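Local atomic coordinates of colicin-D (Escherichia coli, PDB entry 5ZNM), a protein that kills Escherichia coli and closely related bacteria as a colicin that blocks protein synthesis, its C-terminal domain being a tRNase. Residues E17-A22 and T272-V277; L50-S55 and F262-P267; T353-I358 and G368-P373; V334-Y339 and V347-N352; N123-F128 and M280-L285. All blocks are in the same frame, centred on the assembly; numbering follows the deposited sequence.

Contact 1 (E17-A22 and T272-V277); sequences ELFSKA and TGVEAV
The carbonyl oxygen of Leu18 accepts the helical bond from Ala22 N at 3.0 Å, and Val274 CG1 comes no nearer to this oxygen than 4.2 Å. No hydrogen bond crosses between 17-22 and 272-277; the union is one of fitted shapes. Val274 CG1 is the methyl on which the contact turns, touching Phe19, Ala22 and Leu18. Turned away from its own carbonyl carbon (chi1 -61°), it reaches Phe19 CD1 at 3.6 Å and Ala22 CB at 4.0 Å. Valine is short and branched, and Ala22, one turn after Leu18, is small, so the two backbones can come close. The Phe19 ring and the valine point in contrary directions as they pass, and the ring turns its edge to the backbone, so that Phe19 CE1 lies 3.5 Å from Gly273 O near the ring plane. Leu18 CD1 rests 4.0 Å from Gly273 CA, against backbone. Trp265 backs both Ala22 and Val274, and Gly224 of the second subunit packs on Leu18. This is helix-on-sheet packing: the helix piece 17-22 runs at 22° to strand residues 274-277, in the same general direction, against a five-stranded antiparallel sheet.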
# COMPACT_ATOMS: atom_id res chain seq x y z
N GLU A 17 -9.98 2.34 27.69
CA GLU A 17 -9.47 3.62 28.19
C GLU A 17 -8.86 4.45 27.06
O GLU A 17 -9.06 5.68 27.01
CB GLU A 17 -8.45 3.38 29.30
CG GLU A 17 -9.08 2.94 30.59
CD GLU A 17 -8.07 2.69 31.69
OE1 GLU A 17 -6.88 2.46 31.38
OE2 GLU A 17 -8.47 2.71 32.88
N LEU A 18 -8.09 3.83 26.17
CA LEU A 18 -7.52 4.56 25.03
C LEU A 18 -8.62 5.03 24.10
O LEU A 18 -8.60 6.18 23.62
CB LEU A 18 -6.55 3.68 24.25
CG LEU A 18 -5.15 3.49 24.82
CD1 LEU A 18 -4.45 2.33 24.12
CD2 LEU A 18 -4.36 4.77 24.66
N PHE A 19 -9.57 4.14 23.79
CA PHE A 19 -10.67 4.52 22.91
C PHE A 19 -11.47 5.67 23.51
O PHE A 19 -11.89 6.57 22.79
CB PHE A 19 -11.59 3.33 22.66
CG PHE A 19 -11.11 2.37 21.58
CD1 PHE A 19 -9.76 2.27 21.24
CD2 PHE A 19 -12.02 1.55 20.94
CE1 PHE A 19 -9.35 1.38 20.27
CE2 PHE A 19 -11.61 0.64 19.97
CZ PHE A 19 -10.28 0.58 19.61
N SER A 20 -11.68 5.65 24.83
CA SER A 20 -12.44 6.72 25.47
C SER A 20 -11.76 8.07 25.28
O SER A 20 -12.41 9.05 24.90
CB SER A 20 -12.64 6.43 26.96
OG SER A 20 -13.36 7.49 27.54
N LYS A 21 -10.46 8.14 25.56
CA LYS A 21 -9.75 9.40 25.39
C LYS A 21 -9.72 9.85 23.94
O LYS A 21 -9.73 11.06 23.67
CB LYS A 21 -8.32 9.29 25.91
CG LYS A 21 -8.21 8.97 27.39
CD LYS A 21 -6.75 8.96 27.79
CE LYS A 21 -6.38 7.69 28.55
NZ LYS A 21 -5.04 7.80 29.19
N ALA A 22 -9.68 8.90 23.01
CA ALA A 22 -9.55 9.20 21.59
C ALA A 22 -10.89 9.43 20.91
O ALA A 22 -10.91 9.78 19.73
CB ALA A 22 -8.81 8.05 20.88
N THR A 272 -6.32 -2.80 19.03
CA THR A 272 -6.39 -2.67 20.48
C THR A 272 -5.85 -1.35 20.99
O THR A 272 -5.93 -1.07 22.19
CB THR A 272 -5.61 -3.82 21.14
OG1 THR A 272 -4.27 -3.85 20.63
CG2 THR A 272 -6.31 -5.14 20.83
N GLY A 273 -5.28 -0.53 20.11
CA GLY A 273 -4.80 0.79 20.44
C GLY A 273 -5.30 1.80 19.42
O GLY A 273 -6.24 1.49 18.68
N VAL A 274 -4.71 2.99 19.36
CA VAL A 274 -5.23 4.07 18.52
C VAL A 274 -4.10 4.76 17.77
O VAL A 274 -2.93 4.72 18.17
CB VAL A 274 -6.04 5.12 19.33
CG1 VAL A 274 -7.25 4.48 20.00
CG2 VAL A 274 -5.16 5.80 20.36
N GLU A 275 -4.47 5.43 16.67
CA GLU A 275 -3.52 6.21 15.89
C GLU A 275 -4.19 7.48 15.40
O GLU A 275 -5.36 7.46 15.01
CB GLU A 275 -2.95 5.42 14.70
CG GLU A 275 -3.98 4.86 13.77
CD GLU A 275 -3.36 4.22 12.52
OE1 GLU A 275 -2.31 3.55 12.63
OE2 GLU A 275 -3.95 4.38 11.44
N ALA A 276 -3.44 8.58 15.43
CA ALA A 276 -3.96 9.87 14.99
C ALA A 276 -3.78 10.02 13.49
O ALA A 276 -2.74 9.65 12.93
CB ALA A 276 -3.24 11.01 15.72
N VAL A 277 -4.80 10.56 12.84
CA VAL A 277 -4.84 10.76 11.39
C VAL A 277 -5.03 12.25 11.12
O VAL A 277 -5.96 12.87 11.66
CB VAL A 277 -5.99 9.95 10.76
CG1 VAL A 277 -5.97 10.06 9.24
CG2 VAL A 277 -5.94 8.50 11.19

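Contact 2 (L50-S55 and F262-P267); sequences LNNTAS and FIYWRP
The turn that leaves strand 49-51 folds over strand 262-267 of the five-stranded antiparallel sheet. Arg266 reaches into this turn with its chain extended from CG to NE, and one face of its guanidinium receives Thr53 O, which stands 3.2 Å from Arg266 CZ. Arg266 NH1 adds a weak bond to Asn51 O at 3.3 Å. Its stronger ties lie elsewhere, NE to Glu275 and NH2 to Ser56 O; arginine has the length and the N-H groups to serve all three. Asn52 lays its amide along Arg266 CB, with ND2 3.5 Å away and at the edge of the Tyr264 ring, too poorly angled toward OH to bond. A water donates to Asn52 O at 2.6 Å and to Pro267 O at 2.9 Å, bridging the two backbones. Leucine suits the apolar slot beside two rings, and Leu50 CD1 lies 3.8 Å from Tyr264 CE1. Beyond it, Phe262 packs on Ile209 of strand 207-212, while Tyr264 and Arg266 rest against Val277 of the adjoining strand 274-281.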
# COMPACT_ATOMS: atom_id res chain seq x y z
N LEU A 50 -13.73 8.68 4.73
CA LEU A 50 -12.50 8.19 5.33
C LEU A 50 -12.67 6.71 5.67
O LEU A 50 -13.69 6.31 6.25
CB LEU A 50 -12.18 8.96 6.61
CG LEU A 50 -11.78 10.42 6.50
CD1 LEU A 50 -11.99 11.14 7.83
CD2 LEU A 50 -10.32 10.49 6.04
N ASN A 51 -11.68 5.90 5.33
CA ASN A 51 -11.66 4.51 5.76
C ASN A 51 -10.77 4.38 6.99
O ASN A 51 -9.73 5.05 7.08
CB ASN A 51 -11.18 3.60 4.64
CG ASN A 51 -12.18 3.47 3.52
OD1 ASN A 51 -13.38 3.68 3.73
ND2 ASN A 51 -11.70 3.12 2.32
N ASN A 52 -11.16 3.53 7.94
CA ASN A 52 -10.31 3.29 9.09
C ASN A 52 -9.30 2.16 8.85
O ASN A 52 -8.99 1.39 9.76
CB ASN A 52 -11.15 3.02 10.34
CG ASN A 52 -11.63 4.31 11.02
OD1 ASN A 52 -12.30 4.28 12.06
ND2 ASN A 52 -11.28 5.44 10.44
N THR A 53 -8.79 2.05 7.63
CA THR A 53 -7.62 1.22 7.32
C THR A 53 -6.39 1.77 8.05
O THR A 53 -5.96 2.89 7.78
CB THR A 53 -7.40 1.25 5.81
OG1 THR A 53 -8.65 1.00 5.16
CG2 THR A 53 -6.37 0.19 5.41
N ALA A 54 -5.83 0.99 8.96
CA ALA A 54 -4.81 1.56 9.84
C ALA A 54 -3.52 1.86 9.07
O ALA A 54 -3.14 1.12 8.15
CB ALA A 54 -4.51 0.61 10.99
N SER A 55 -2.86 2.95 9.46
CA SER A 55 -1.55 3.31 8.93
C SER A 55 -1.59 3.56 7.42
O SER A 55 -0.63 3.27 6.71
CB SER A 55 -0.49 2.25 9.25
OG SER A 55 -0.31 2.15 10.66
N PHE A 262 -7.93 18.80 9.97
CA PHE A 262 -8.22 18.38 11.33
C PHE A 262 -7.48 17.08 11.61
O PHE A 262 -6.87 16.49 10.72
CB PHE A 262 -9.73 18.21 11.56
CG PHE A 262 -10.37 17.12 10.71
CD1 PHE A 262 -10.81 17.39 9.42
CD2 PHE A 262 -10.56 15.84 11.24
CE1 PHE A 262 -11.42 16.41 8.65
CE2 PHE A 262 -11.16 14.84 10.48
CZ PHE A 262 -11.59 15.12 9.18
N ILE A 263 -7.55 16.64 12.86
CA ILE A 263 -7.03 15.35 13.28
C ILE A 263 -8.18 14.55 13.89
O ILE A 263 -9.04 15.12 14.57
CB ILE A 263 -5.86 15.53 14.26
CG1 ILE A 263 -4.65 16.11 13.51
CG2 ILE A 263 -5.48 14.21 14.94
CD1 ILE A 263 -3.55 16.62 14.39
N TYR A 264 -8.24 13.26 13.58
CA TYR A 264 -9.13 12.35 14.31
C TYR A 264 -8.36 11.07 14.62
O TYR A 264 -7.27 10.82 14.08
CB TYR A 264 -10.42 12.07 13.52
CG TYR A 264 -10.31 10.97 12.49
CD1 TYR A 264 -9.50 11.11 11.36
CD2 TYR A 264 -11.01 9.79 12.65
CE1 TYR A 264 -9.40 10.10 10.42
CE2 TYR A 264 -10.91 8.77 11.71
CZ TYR A 264 -10.12 8.93 10.60
OH TYR A 264 -10.03 7.90 9.69
N TRP A 265 -8.94 10.25 15.50
CA TRP A 265 -8.32 8.99 15.92
C TRP A 265 -9.07 7.80 15.33
O TRP A 265 -10.30 7.83 15.25
CB TRP A 265 -8.33 8.86 17.44
CG TRP A 265 -7.50 9.87 18.13
CD1 TRP A 265 -7.90 11.10 18.57
CD2 TRP A 265 -6.12 9.74 18.48
NE1 TRP A 265 -6.86 11.75 19.17
CE2 TRP A 265 -5.75 10.93 19.14
CE3 TRP A 265 -5.16 8.73 18.31
CZ2 TRP A 265 -4.47 11.15 19.62
CZ3 TRP A 265 -3.88 8.94 18.80
CH2 TRP A 265 -3.55 10.15 19.44
N ARG A 266 -8.34 6.77 14.92
CA ARG A 266 -8.89 5.48 14.51
C ARG A 266 -8.14 4.37 15.21
O ARG A 266 -7.03 4.59 15.72
CB ARG A 266 -8.82 5.25 12.98
CG ARG A 266 -7.40 5.24 12.40
CD ARG A 266 -7.42 5.11 10.85
NE ARG A 266 -6.10 5.35 10.28
CZ ARG A 266 -5.88 5.86 9.07
NH1 ARG A 266 -6.90 6.18 8.28
NH2 ARG A 266 -4.64 6.06 8.65
N PRO A 267 -8.71 3.17 15.29
CA PRO A 267 -7.97 2.06 15.89
C PRO A 267 -6.68 1.79 15.12
O PRO A 267 -6.57 2.04 13.92
CB PRO A 267 -8.94 0.88 15.79
CG PRO A 267 -10.31 1.50 15.73
CD PRO A 267 -10.09 2.79 14.93
O HOH W 1 -8.38 0.69 12.15

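Contact 3 (T353-I358 and G368-P373); sequences TMNVVI and GWKINP
Lys370 NZ is held by two carbonyl oxygens, Thr353 O at 2.8 Å and Asn355 OD1 also at 2.8 Å; toward the second it stands above the amide's carbonyl plane, 41° out of it. Two bends near the end of the chain, at chi3 and chi4, curl the ammonium back over the neighbouring strand, a reach for which lysine has the length. The setting is the antiparallel beta hairpin of strands 355-359 and 365-370 in the Colicin D region. Val356 and Trp369 form a hydrogen-bonded pair in it, the bond from Val356 N to Trp369 O measuring 2.8 Å. One step outward Ile371 N donates to Met354 O, prolonging the ladder, while Thr353 OG1 accepts from Asn355 N in an ST turn. Gly368, lacking a side chain, lets its CA come within 3.0 Å of Val356 O. On the face carrying Val356, one methyl, CG1, meets Ile371 CG1 at 3.6 Å. The other, CG2, makes a CH-pi contact over the five-membered ring of Trp369, only 7° off its normal. Tyr381 of helix 376-384 packs against Val356 and Ile371. Farther along the indole, Ile358 CD1 touches Trp369 CH2 at 3.6 Å.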
# COMPACT_ATOMS: atom_id res chain seq x y z
N THR A 353 -29.60 39.88 -17.64
CA THR A 353 -28.36 40.59 -17.36
C THR A 353 -27.45 40.71 -18.57
O THR A 353 -26.52 41.52 -18.53
CB THR A 353 -27.58 39.88 -16.25
OG1 THR A 353 -27.15 38.62 -16.75
CG2 THR A 353 -28.45 39.69 -14.99
N MET A 354 -27.68 39.90 -19.61
CA MET A 354 -26.83 39.79 -20.80
C MET A 354 -25.45 39.23 -20.49
O MET A 354 -24.54 39.34 -21.31
CB MET A 354 -26.70 41.13 -21.53
CG MET A 354 -28.03 41.75 -21.87
SD MET A 354 -28.84 40.95 -23.25
CE MET A 354 -27.72 41.42 -24.58
N ASN A 355 -25.28 38.58 -19.34
CA ASN A 355 -23.99 38.00 -18.99
C ASN A 355 -23.81 36.65 -19.66
O ASN A 355 -24.77 35.90 -19.88
CB ASN A 355 -23.85 37.87 -17.47
CG ASN A 355 -23.56 39.21 -16.80
OD1 ASN A 355 -23.17 40.17 -17.48
ND2 ASN A 355 -23.74 39.29 -15.48
N VAL A 356 -22.56 36.35 -20.01
CA VAL A 356 -22.16 35.01 -20.42
C VAL A 356 -21.15 34.48 -19.42
O VAL A 356 -20.37 35.24 -18.84
CB VAL A 356 -21.55 34.99 -21.84
CG1 VAL A 356 -22.61 35.30 -22.88
CG2 VAL A 356 -20.41 36.00 -21.91
N VAL A 357 -21.15 33.16 -19.23
CA VAL A 357 -20.11 32.45 -18.49
C VAL A 357 -19.65 31.29 -19.37
O VAL A 357 -20.49 30.55 -19.91
CB VAL A 357 -20.61 31.95 -17.12
CG1 VAL A 357 -19.61 30.92 -16.53
CG2 VAL A 357 -20.85 33.14 -16.15
N ILE A 358 -18.33 31.15 -19.53
CA ILE A 358 -17.73 30.10 -20.36
C ILE A 358 -17.26 28.95 -19.48
O ILE A 358 -16.46 29.15 -18.56
CB ILE A 358 -16.54 30.63 -21.18
CG1 ILE A 358 -16.92 31.88 -21.98
CG2 ILE A 358 -15.96 29.48 -22.10
CD1 ILE A 358 -15.67 32.67 -22.43
N GLY A 368 -16.09 35.05 -17.85
CA GLY A 368 -17.42 35.54 -18.13
C GLY A 368 -17.42 37.05 -18.16
O GLY A 368 -16.51 37.70 -17.64
N TRP A 369 -18.48 37.61 -18.74
CA TRP A 369 -18.59 39.06 -18.92
C TRP A 369 -19.97 39.39 -19.46
O TRP A 369 -20.78 38.50 -19.76
CB TRP A 369 -17.49 39.60 -19.86
CG TRP A 369 -17.46 39.05 -21.27
CD1 TRP A 369 -18.22 39.47 -22.34
CD2 TRP A 369 -16.60 38.02 -21.78
NE1 TRP A 369 -17.88 38.75 -23.47
CE2 TRP A 369 -16.89 37.85 -23.15
CE3 TRP A 369 -15.61 37.21 -21.20
CZ2 TRP A 369 -16.23 36.91 -23.95
CZ3 TRP A 369 -14.95 36.27 -22.00
CH2 TRP A 369 -15.27 36.13 -23.36
N LYS A 370 -20.24 40.70 -19.55
CA LYS A 370 -21.53 41.18 -20.05
C LYS A 370 -21.46 41.45 -21.55
O LYS A 370 -20.57 42.18 -22.02
CB LYS A 370 -21.96 42.46 -19.32
CG LYS A 370 -23.41 42.88 -19.64
CD LYS A 370 -23.90 44.05 -18.77
CE LYS A 370 -23.78 43.75 -17.26
NZ LYS A 370 -24.54 42.52 -16.80
N ILE A 371 -22.41 40.88 -22.29
CA ILE A 371 -22.52 41.11 -23.73
C ILE A 371 -23.00 42.54 -23.98
O ILE A 371 -23.96 43.01 -23.34
CB ILE A 371 -23.49 40.11 -24.37
CG1 ILE A 371 -23.01 38.67 -24.20
CG2 ILE A 371 -23.73 40.47 -25.85
CD1 ILE A 371 -21.64 38.43 -24.82
N ASN A 372 -22.34 43.23 -24.92
CA ASN A 372 -22.81 44.52 -25.43
C ASN A 372 -23.57 44.26 -26.73
O ASN A 372 -22.94 44.02 -27.78
CB ASN A 372 -21.64 45.48 -25.66
CG ASN A 372 -22.08 46.84 -26.22
OD1 ASN A 372 -23.25 47.06 -26.51
ND2 ASN A 372 -21.14 47.76 -26.35
N PRO A 373 -24.91 44.32 -26.73
CA PRO A 373 -25.67 43.98 -27.95
C PRO A 373 -25.52 45.00 -29.06
O PRO A 373 -25.92 44.70 -30.19
CB PRO A 373 -27.12 43.95 -27.45
CG PRO A 373 -27.13 44.93 -26.31
CD PRO A 373 -25.79 44.73 -25.62

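Contact 4 (V334-Y339 and V347-N352); sequences VEKGTY and VYFNPN
At Gly337 the pairing with Val347 slips by one residue. Lys336 N donates to Val347 O at 2.7 Å, yet Val347 N returns its bond to Gly337 O, weakly and at 3.3 Å. The glycine has a positive phi of 84°, easiest for a residue without CB, and there the chain swings off the strand. Val347 fills the bend, as suits a branched apolar residue: CB lies 3.3 Å from Lys336 O, and CG2 tucks against Thr338 C at 3.5 Å. Before the slip the hairpin of strands 334-335 and 346-349 is regular, Val334 and Phe349 forming a hydrogen-bonded antiparallel pair in a four-stranded sheet. Glu335 CB meets Tyr348 CE1 at 3.7 Å on one face. Beside Phe349, on the face it shares with Val334, runs the chain of Lys336, its CG anti to the backbone N (chi1 175°), and Lys336 CD lies 3.7 Å from Phe349 CD2. This apolar stem carries NZ to Leu382 O, while Tyr381 OH of helix 376-384 bonds to Lys336 O.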
# COMPACT_ATOMS: atom_id res chain seq x y z
N VAL A 334 -29.42 30.04 -20.04
CA VAL A 334 -29.53 28.95 -21.00
C VAL A 334 -28.17 28.71 -21.63
O VAL A 334 -27.34 29.62 -21.75
CB VAL A 334 -30.57 29.27 -22.09
CG1 VAL A 334 -31.97 29.38 -21.48
CG2 VAL A 334 -30.17 30.56 -22.85
N GLU A 335 -27.94 27.47 -22.06
CA GLU A 335 -26.78 27.18 -22.88
C GLU A 335 -26.98 27.80 -24.26
O GLU A 335 -28.02 27.61 -24.89
CB GLU A 335 -26.56 25.67 -23.02
CG GLU A 335 -25.34 25.34 -23.87
CD GLU A 335 -25.19 23.86 -24.14
OE1 GLU A 335 -25.92 23.07 -23.51
OE2 GLU A 335 -24.34 23.49 -24.98
N LYS A 336 -25.98 28.55 -24.73
CA LYS A 336 -26.13 29.28 -25.99
C LYS A 336 -24.74 29.41 -26.60
O LYS A 336 -23.97 30.29 -26.21
CB LYS A 336 -26.78 30.64 -25.76
CG LYS A 336 -26.86 31.55 -27.03
CD LYS A 336 -27.34 32.95 -26.65
CE LYS A 336 -27.27 33.93 -27.84
NZ LYS A 336 -28.23 33.58 -28.95
N GLY A 337 -24.41 28.50 -27.51
CA GLY A 337 -23.23 28.63 -28.31
C GLY A 337 -21.96 28.13 -27.64
O GLY A 337 -21.97 27.29 -26.72
N THR A 338 -20.84 28.68 -28.11
CA THR A 338 -19.53 28.16 -27.74
C THR A 338 -18.50 29.27 -27.86
O THR A 338 -18.74 30.30 -28.51
CB THR A 338 -19.14 26.97 -28.63
OG1 THR A 338 -17.92 26.39 -28.14
CG2 THR A 338 -18.94 27.43 -30.07
N TYR A 339 -17.35 29.05 -27.23
CA TYR A 339 -16.24 30.01 -27.26
C TYR A 339 -15.13 29.40 -28.12
O TYR A 339 -14.48 28.43 -27.71
CB TYR A 339 -15.78 30.33 -25.84
CG TYR A 339 -14.66 31.35 -25.72
CD1 TYR A 339 -14.84 32.66 -26.12
CD2 TYR A 339 -13.43 30.99 -25.16
CE1 TYR A 339 -13.84 33.59 -26.01
CE2 TYR A 339 -12.41 31.92 -25.04
CZ TYR A 339 -12.63 33.22 -25.46
OH TYR A 339 -11.63 34.17 -25.35
N VAL A 347 -21.18 27.91 -23.57
CA VAL A 347 -21.44 29.26 -23.09
C VAL A 347 -22.84 29.30 -22.49
O VAL A 347 -23.79 28.80 -23.11
CB VAL A 347 -21.29 30.31 -24.21
CG1 VAL A 347 -21.59 31.69 -23.69
CG2 VAL A 347 -19.86 30.29 -24.83
N TYR A 348 -22.97 29.90 -21.31
CA TYR A 348 -24.24 29.99 -20.59
C TYR A 348 -24.63 31.45 -20.52
O TYR A 348 -23.92 32.27 -19.94
CB TYR A 348 -24.14 29.36 -19.20
CG TYR A 348 -23.91 27.87 -19.33
CD1 TYR A 348 -24.97 27.01 -19.60
CD2 TYR A 348 -22.63 27.34 -19.25
CE1 TYR A 348 -24.75 25.65 -19.77
CE2 TYR A 348 -22.41 25.99 -19.42
CZ TYR A 348 -23.47 25.16 -19.68
OH TYR A 348 -23.24 23.81 -19.84
N PHE A 349 -25.75 31.78 -21.16
CA PHE A 349 -26.17 33.16 -21.39
C PHE A 349 -27.42 33.47 -20.58
O PHE A 349 -28.32 32.64 -20.47
CB PHE A 349 -26.45 33.38 -22.88
CG PHE A 349 -27.03 34.73 -23.21
CD1 PHE A 349 -26.27 35.88 -23.07
CD2 PHE A 349 -28.33 34.84 -23.68
CE1 PHE A 349 -26.80 37.14 -23.42
CE2 PHE A 349 -28.87 36.10 -24.02
CZ PHE A 349 -28.09 37.24 -23.89
N ASN A 350 -27.46 34.67 -19.98
CA ASN A 350 -28.69 35.13 -19.34
C ASN A 350 -29.27 36.29 -20.13
O ASN A 350 -28.59 37.30 -20.31
CB ASN A 350 -28.42 35.56 -17.89
CG ASN A 350 -29.70 35.90 -17.16
OD1 ASN A 350 -30.24 36.99 -17.32
ND2 ASN A 350 -30.19 34.96 -16.36
N PRO A 351 -30.51 36.20 -20.62
CA PRO A 351 -31.05 37.28 -21.46
C PRO A 351 -31.45 38.54 -20.71
O PRO A 351 -31.76 39.54 -21.35
CB PRO A 351 -32.28 36.62 -22.11
CG PRO A 351 -32.70 35.56 -21.12
CD PRO A 351 -31.42 35.05 -20.52
N ASN A 352 -31.46 38.52 -19.38
CA ASN A 352 -31.82 39.71 -18.63
C ASN A 352 -30.60 40.53 -18.24
O ASN A 352 -30.55 41.74 -18.49
CB ASN A 352 -32.60 39.33 -17.38
CG ASN A 352 -33.81 38.48 -17.68
OD1 ASN A 352 -34.02 37.44 -17.06
ND2 ASN A 352 -34.60 38.92 -18.64

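Contact 5 (N123-F128 and M280-L285); sequences NLEAMF and MLNDPL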
# COMPACT_ATOMS: atom_id res chain seq x y z
N ASN A 123 -19.06 21.49 -7.36
CA ASN A 123 -18.97 20.20 -8.03
C ASN A 123 -18.17 19.19 -7.20
O ASN A 123 -18.74 18.27 -6.62
CB ASN A 123 -18.31 20.34 -9.41
CG ASN A 123 -19.29 20.16 -10.56
OD1 ASN A 123 -20.40 20.61 -10.52
ND2 ASN A 123 -18.89 19.50 -11.59
N LEU A 124 -16.87 19.42 -7.13
CA LEU A 124 -15.88 18.38 -6.82
C LEU A 124 -15.09 18.78 -5.58
O LEU A 124 -14.43 19.82 -5.56
CB LEU A 124 -14.97 18.19 -8.03
CG LEU A 124 -13.81 17.21 -8.13
CD1 LEU A 124 -12.54 17.75 -7.47
CD2 LEU A 124 -14.19 15.85 -7.56
N GLU A 125 -15.15 17.94 -4.54
CA GLU A 125 -14.38 18.16 -3.32
C GLU A 125 -13.42 17.00 -3.10
O GLU A 125 -13.63 15.90 -3.62
CB GLU A 125 -15.30 18.36 -2.10
CG GLU A 125 -16.32 19.53 -2.26
CD GLU A 125 -16.99 19.94 -0.94
OE1 GLU A 125 -16.76 19.28 0.08
OE2 GLU A 125 -17.74 20.93 -0.92
N ALA A 126 -12.36 17.25 -2.33
CA ALA A 126 -11.28 16.28 -2.17
C ALA A 126 -10.75 16.29 -0.74
O ALA A 126 -10.84 17.29 -0.02
CB ALA A 126 -10.13 16.54 -3.15
N MET A 127 -10.13 15.17 -0.36
CA MET A 127 -9.74 14.94 1.03
C MET A 127 -8.53 14.02 1.03
O MET A 127 -8.57 12.95 0.42
CB MET A 127 -10.90 14.32 1.82
CG MET A 127 -10.59 14.03 3.28
SD MET A 127 -12.08 13.49 4.18
CE MET A 127 -12.47 12.01 3.27
N PHE A 128 -7.47 14.45 1.69
CA PHE A 128 -6.21 13.71 1.75
C PHE A 128 -5.86 13.47 3.21
O PHE A 128 -6.00 14.38 4.04
CB PHE A 128 -5.09 14.50 1.06
CG PHE A 128 -3.78 13.75 0.97
CD1 PHE A 128 -3.61 12.73 0.05
CD2 PHE A 128 -2.73 14.07 1.81
CE1 PHE A 128 -2.41 12.04 -0.03
CE2 PHE A 128 -1.52 13.37 1.73
CZ PHE A 128 -1.36 12.36 0.81
N MET A 280 -6.85 16.67 5.41
CA MET A 280 -6.79 17.96 4.73
C MET A 280 -7.84 17.99 3.64
O MET A 280 -8.01 17.01 2.90
CB MET A 280 -5.40 18.22 4.09
CG MET A 280 -4.24 18.27 5.07
SD MET A 280 -2.68 17.71 4.35
CE MET A 280 -2.63 15.98 4.81
N LEU A 281 -8.54 19.11 3.52
CA LEU A 281 -9.60 19.25 2.54
C LEU A 281 -9.24 20.33 1.53
O LEU A 281 -8.30 21.11 1.73
CB LEU A 281 -10.95 19.57 3.20
CG LEU A 281 -11.84 18.36 3.52
CD1 LEU A 281 -11.35 17.67 4.76
CD2 LEU A 281 -13.30 18.76 3.67
N ASN A 282 -9.95 20.32 0.41
CA ASN A 282 -9.73 21.37 -0.58
C ASN A 282 -10.14 22.73 -0.03
O ASN A 282 -11.08 22.85 0.78
CB ASN A 282 -10.54 21.09 -1.86
CG ASN A 282 -12.02 20.99 -1.61
OD1 ASN A 282 -12.50 19.95 -1.15
ND2 ASN A 282 -12.76 22.06 -1.90
N ASP A 283 -9.41 23.75 -0.46
CA ASP A 283 -9.87 25.13 -0.30
C ASP A 283 -11.31 25.26 -0.81
O ASP A 283 -11.64 24.72 -1.87
CB ASP A 283 -8.94 26.06 -1.10
CG ASP A 283 -9.18 27.53 -0.80
OD1 ASP A 283 -10.28 28.05 -1.08
OD2 ASP A 283 -8.23 28.19 -0.32
N PRO A 284 -12.20 25.96 -0.08
CA PRO A 284 -13.58 26.11 -0.57
C PRO A 284 -13.66 26.65 -1.98
O PRO A 284 -14.62 26.36 -2.70
CB PRO A 284 -14.19 27.11 0.43
CG PRO A 284 -13.38 26.97 1.65
CD PRO A 284 -12.00 26.61 1.23
N LEU A 285 -12.66 27.40 -2.42
CA LEU A 285 -12.71 28.02 -3.74
C LEU A 285 -12.08 27.16 -4.81
O LEU A 285 -12.11 27.54 -5.99
CB LEU A 285 -12.02 29.39 -3.71
CG LEU A 285 -12.68 30.49 -2.87
CD1 LEU A 285 -11.77 31.71 -2.78
CD2 LEU A 285 -14.07 30.87 -3.42
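Strands 126-131 and 274-281 are neighbours in a five-stranded antiparallel sheet, and here their pairing passes from a close-packed stretch to a frayed end. At the tight end Phe128 and Met280 form a hydrogen-bonded pair, with Phe128 N to Met280 O at 2.9 Å and Met280 N to Phe128 O at 2.8 Å. Their side chains run the same way, and the flexible methionine bends at chi3 to bring CE to the edge of the ring, 3.6 Å from Phe128 CD2. On the other face a methionine and a leucine lie side by side, Leu281 CD1 meeting Met127 CG at 4.0 Å. Val57 and Leu59 of strand 56-61 and Leu157 of strand 153-160 pack round the phenylalanine. The ladder ends at Asn282, which grips both polar atoms of Ala126. Asn282 N donates to Ala126 O at 3.2 Å, and chi1 of 59° turns OD1 back to take Ala126 N at 2.9 Å, the donor lying above the amide's carbonyl plane. Glu125 touches with the root of its chain, CB 3.4 Å from Asn282 OD1, and sends its carboxylate to Arg207. Beyond, the chains diverge, and Asn123 is exposed and poorly ordered. The other segment leaves as an Asx turn, in which the anti lone pair of Asp283 OD1 receives Leu285 N at 2.8 Å.

In the fold
From the N terminus, helix 3-22 opens contact 1, residues 50-55 open contact 2 and residues 123-128 open contact 5. The chain then returns along strand 262-267, closing contact 2, and strand 274-281, whose start closes contact 1 and whose end closes contact 5. Contact 2 is thus nested within contact 1, while contact 5 crosses both. Together they tie the N-terminal helix and distant strands to one antiparallel sheet, with Leu50 also packing on Met127. Contacts 4 and 3 follow in series as short hairpins, joined through their middle strands into the four-stranded sheet of the C-terminal tRNase domain, whose contacts lie about 10 Å or more from contact 5 at nearest atoms.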